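Local coordinates for protein putative oxidoreductase (Thermus thermophilus, PDB 2ISM) that is a putative oxidoreductase of the glucose/sorbosone dehydrogenase family, built as a six-bladed beta-propeller that holds a bound calcium ion, at residues Pro270-Val282 / Leu317-Tyr329. Sequence-based numbering, arbitrary orientation.
Sequences PGNLAFFRGDLYV and LREVQVGPDGALY
Asn272 and Arg318 bring two neighbouring propeller blades together: the backbone N of Asn272 donates to Arg318 O at 2.7 Å. Here strands 270-276 and 317-322, each an edge strand of its four-stranded antiparallel blade, run almost parallel (12°). Gly271, lacking a side chain, lets its CA rest against Arg318 O.

A second polar bond lies beside the first. The Asn272 side chain, with CG anti to the backbone N (chi1 -158°), runs alongside Glu319, amide and carboxylate nearly coplanar, and ND2 reaches the syn lone pair of Glu319 OE1 at 2.9 Å. That oxygen also accepts from Val320 N, on its anti side, while OE2 takes Gln321 NE2 from above the carboxylate plane and Leu36 N of the next blade. Asn suits its place because its amide donates to the carboxylate while OD1 accepts from Leu207 N. Further along, a water donates to both Leu273 O and Val320 O, linking the strands where they spread apart.

Apolar side chains fill the widening gap. Val320 turns CG1 against the Asn272 carbonyl and CG2 toward Ala274 CB, whose small size fits the space between. Phe276, its CG anti to the backbone N (chi1 -179°), extends toward the other blade; Leu328 CB sits 3.7 Å from its ring centroid in a CH-pi contact, Arg277 CG covers the opposite face, and Gly326 O lies at the edge, 3.2 Å from CE1. The branched end of Leu328 also reaches Tyr281, with CD2 over one ring face.

The blades are thus joined by directional bonds at one end and hydrophobic packing at the other, with a buried carboxylate whose several donors probably stabilise its negative charge.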
# COMPACT_ATOMS: atom_id res chain seq x y z
N PRO B 270 -11.27 20.05 -3.15
CA PRO B 270 -10.22 19.07 -3.42
C PRO B 270 -9.11 19.44 -4.39
O PRO B 270 -9.28 20.24 -5.30
CB PRO B 270 -11.02 17.89 -3.96
CG PRO B 270 -12.01 18.60 -4.84
CD PRO B 270 -12.45 19.80 -3.99
N GLY B 271 -7.96 18.82 -4.15
CA GLY B 271 -6.83 18.99 -5.03
C GLY B 271 -6.93 17.74 -5.89
O GLY B 271 -8.03 17.37 -6.33
N ASN B 272 -5.82 17.05 -6.10
CA ASN B 272 -5.86 15.84 -6.90
C ASN B 272 -6.30 14.67 -6.03
O ASN B 272 -6.53 14.83 -4.83
CB ASN B 272 -4.47 15.56 -7.50
CG ASN B 272 -4.53 14.68 -8.74
OD1 ASN B 272 -5.61 14.30 -9.19
ND2 ASN B 272 -3.37 14.36 -9.29
N LEU B 273 -6.45 13.49 -6.63
CA LEU B 273 -6.82 12.30 -5.88
C LEU B 273 -6.03 11.14 -6.45
O LEU B 273 -5.54 11.22 -7.58
CB LEU B 273 -8.33 12.01 -5.96
CG LEU B 273 -9.18 12.23 -7.22
CD1 LEU B 273 -8.38 12.02 -8.49
CD2 LEU B 273 -10.37 11.29 -7.15
N ALA B 274 -5.88 10.06 -5.69
CA ALA B 274 -5.13 8.91 -6.16
C ALA B 274 -5.51 7.64 -5.44
O ALA B 274 -5.91 7.66 -4.28
CB ALA B 274 -3.63 9.17 -5.98
N PHE B 275 -5.38 6.51 -6.14
CA PHE B 275 -5.68 5.21 -5.55
C PHE B 275 -4.40 4.73 -4.88
O PHE B 275 -3.33 4.72 -5.49
CB PHE B 275 -6.15 4.24 -6.64
CG PHE B 275 -7.59 4.45 -7.03
CD1 PHE B 275 -8.62 3.91 -6.25
CD2 PHE B 275 -7.92 5.21 -8.14
CE1 PHE B 275 -9.96 4.13 -6.59
CE2 PHE B 275 -9.26 5.44 -8.49
CZ PHE B 275 -10.27 4.90 -7.71
N PHE B 276 -4.53 4.35 -3.62
CA PHE B 276 -3.39 3.92 -2.82
C PHE B 276 -3.87 2.87 -1.82
O PHE B 276 -4.76 3.15 -1.01
CB PHE B 276 -2.82 5.14 -2.10
CG PHE B 276 -1.61 4.86 -1.24
CD1 PHE B 276 -0.40 4.48 -1.81
CD2 PHE B 276 -1.68 5.04 0.14
CE1 PHE B 276 0.73 4.29 -1.01
CE2 PHE B 276 -0.56 4.85 0.94
CZ PHE B 276 0.65 4.47 0.36
N ARG B 277 -3.30 1.68 -1.90
CA ARG B 277 -3.66 0.58 -1.00
C ARG B 277 -5.14 0.22 -0.98
O ARG B 277 -5.73 0.00 0.08
CB ARG B 277 -3.17 0.90 0.42
CG ARG B 277 -1.66 1.07 0.47
CD ARG B 277 -1.13 1.35 1.86
NE ARG B 277 0.31 1.54 1.84
CZ ARG B 277 1.05 1.82 2.91
NH1 ARG B 277 0.46 1.94 4.09
NH2 ARG B 277 2.36 1.99 2.79
N GLY B 278 -5.74 0.16 -2.17
CA GLY B 278 -7.14 -0.21 -2.28
C GLY B 278 -8.15 0.87 -1.92
O GLY B 278 -9.35 0.65 -2.03
N ASP B 279 -7.67 2.03 -1.50
CA ASP B 279 -8.56 3.13 -1.15
C ASP B 279 -8.32 4.34 -2.03
O ASP B 279 -7.28 4.45 -2.68
CB ASP B 279 -8.36 3.52 0.32
CG ASP B 279 -8.66 2.38 1.27
OD1 ASP B 279 -9.77 1.80 1.18
OD2 ASP B 279 -7.80 2.06 2.12
N LEU B 280 -9.29 5.25 -2.06
CA LEU B 280 -9.18 6.45 -2.87
C LEU B 280 -8.84 7.62 -1.95
O LEU B 280 -9.62 7.96 -1.06
CB LEU B 280 -10.50 6.73 -3.59
CG LEU B 280 -10.57 7.93 -4.54
CD1 LEU B 280 -9.37 7.93 -5.47
CD2 LEU B 280 -11.87 7.87 -5.34
N TYR B 281 -7.67 8.21 -2.15
CA TYR B 281 -7.23 9.34 -1.33
C TYR B 281 -7.50 10.66 -2.03
O TYR B 281 -7.25 10.79 -3.23
CB TYR B 281 -5.74 9.21 -1.02
CG TYR B 281 -5.43 8.12 -0.02
CD1 TYR B 281 -4.97 8.43 1.26
CD2 TYR B 281 -5.60 6.77 -0.35
CE1 TYR B 281 -4.70 7.44 2.19
CE2 TYR B 281 -5.33 5.77 0.58
CZ TYR B 281 -4.88 6.11 1.85
OH TYR B 281 -4.61 5.13 2.77
N VAL B 282 -7.99 11.64 -1.29
CA VAL B 282 -8.31 12.94 -1.85
C VAL B 282 -7.66 14.07 -1.06
O VAL B 282 -7.95 14.24 0.12
CB VAL B 282 -9.84 13.17 -1.88
CG1 VAL B 282 -10.16 14.52 -2.52
CG2 VAL B 282 -10.51 12.05 -2.65
N LEU B 317 -3.48 20.89 1.16
CA LEU B 317 -2.86 19.84 0.35
C LEU B 317 -3.39 19.71 -1.07
O LEU B 317 -4.57 19.46 -1.27
CB LEU B 317 -3.14 18.46 0.96
CG LEU B 317 -2.76 18.29 2.44
CD1 LEU B 317 -2.96 16.84 2.86
CD2 LEU B 317 -1.30 18.70 2.65
N ARG B 318 -2.51 19.89 -2.06
CA ARG B 318 -2.94 19.83 -3.46
C ARG B 318 -2.66 18.68 -4.43
O ARG B 318 -3.57 18.19 -5.10
CB ARG B 318 -2.28 21.05 -4.10
CG ARG B 318 -2.82 21.39 -5.49
CD ARG B 318 -2.22 22.69 -6.01
NE ARG B 318 -2.79 23.89 -5.39
CZ ARG B 318 -3.97 24.41 -5.72
NH1 ARG B 318 -4.72 23.85 -6.66
NH2 ARG B 318 -4.40 25.52 -5.12
N GLU B 319 -1.40 18.25 -4.50
CA GLU B 319 -1.03 17.16 -5.40
C GLU B 319 -0.96 15.90 -4.54
O GLU B 319 -0.68 15.96 -3.35
CB GLU B 319 0.33 17.39 -6.08
CG GLU B 319 0.95 16.14 -6.74
CD GLU B 319 0.20 15.67 -7.98
OE1 GLU B 319 -1.02 15.41 -7.88
OE2 GLU B 319 0.83 15.56 -9.06
N VAL B 320 -1.24 14.76 -5.16
CA VAL B 320 -1.17 13.47 -4.49
C VAL B 320 -1.00 12.40 -5.57
O VAL B 320 -1.85 12.25 -6.45
CB VAL B 320 -2.43 13.18 -3.62
CG1 VAL B 320 -3.70 13.40 -4.42
CG2 VAL B 320 -2.38 11.75 -3.10
N GLN B 321 0.11 11.68 -5.50
CA GLN B 321 0.42 10.64 -6.46
C GLN B 321 1.21 9.51 -5.83
O GLN B 321 1.99 9.72 -4.91
CB GLN B 321 1.27 11.18 -7.61
CG GLN B 321 0.52 11.92 -8.69
CD GLN B 321 1.30 11.92 -9.99
OE1 GLN B 321 1.38 10.89 -10.68
NE2 GLN B 321 1.89 13.05 -10.33
N VAL B 322 1.02 8.31 -6.36
CA VAL B 322 1.74 7.15 -5.87
C VAL B 322 3.06 7.14 -6.63
O VAL B 322 3.07 7.20 -7.86
CB VAL B 322 0.98 5.84 -6.16
CG1 VAL B 322 1.77 4.65 -5.62
CG2 VAL B 322 -0.40 5.90 -5.53
N GLY B 323 4.17 7.08 -5.90
CA GLY B 323 5.48 7.07 -6.54
C GLY B 323 5.90 5.68 -7.00
O GLY B 323 5.26 4.69 -6.65
N PRO B 324 6.97 5.57 -7.80
CA PRO B 324 7.45 4.28 -8.29
C PRO B 324 7.80 3.33 -7.14
O PRO B 324 7.77 2.11 -7.29
CB PRO B 324 8.68 4.66 -9.12
CG PRO B 324 8.34 6.04 -9.61
CD PRO B 324 7.77 6.67 -8.36
N ASP B 325 8.14 3.92 -6.00
CA ASP B 325 8.51 3.17 -4.81
C ASP B 325 7.29 2.61 -4.07
O ASP B 325 7.44 1.89 -3.09
CB ASP B 325 9.30 4.07 -3.86
CG ASP B 325 8.66 5.44 -3.68
OD1 ASP B 325 7.43 5.57 -3.91
OD2 ASP B 325 9.38 6.39 -3.31
N GLY B 326 6.10 2.95 -4.55
CA GLY B 326 4.90 2.46 -3.90
C GLY B 326 4.46 3.37 -2.76
O GLY B 326 3.46 3.10 -2.09
N ALA B 327 5.21 4.44 -2.53
CA ALA B 327 4.90 5.40 -1.48
C ALA B 327 3.92 6.44 -2.03
O ALA B 327 3.83 6.63 -3.24
CB ALA B 327 6.17 6.08 -1.00
N LEU B 328 3.20 7.11 -1.13
CA LEU B 328 2.25 8.13 -1.55
C LEU B 328 2.87 9.51 -1.36
O LEU B 328 3.29 9.87 -0.26
CB LEU B 328 0.96 8.04 -0.73
CG LEU B 328 -0.18 8.98 -1.15
CD1 LEU B 328 -0.65 8.62 -2.55
CD2 LEU B 328 -1.33 8.88 -0.16
N TYR B 329 2.92 10.29 -2.44
CA TYR B 329 3.49 11.64 -2.39
C TYR B 329 2.39 12.69 -2.36
O TYR B 329 1.40 12.58 -3.08
CB TYR B 329 4.40 11.86 -3.60
CG TYR B 329 5.72 11.13 -3.51
CD1 TYR B 329 6.88 11.80 -3.15
CD2 TYR B 329 5.80 9.76 -3.77
CE1 TYR B 329 8.10 11.14 -3.04
CE2 TYR B 329 7.01 9.08 -3.66
CZ TYR B 329 8.16 9.78 -3.29
OH TYR B 329 9.36 9.12 -3.18
O HOH W 1 -2.93 10.86 -8.56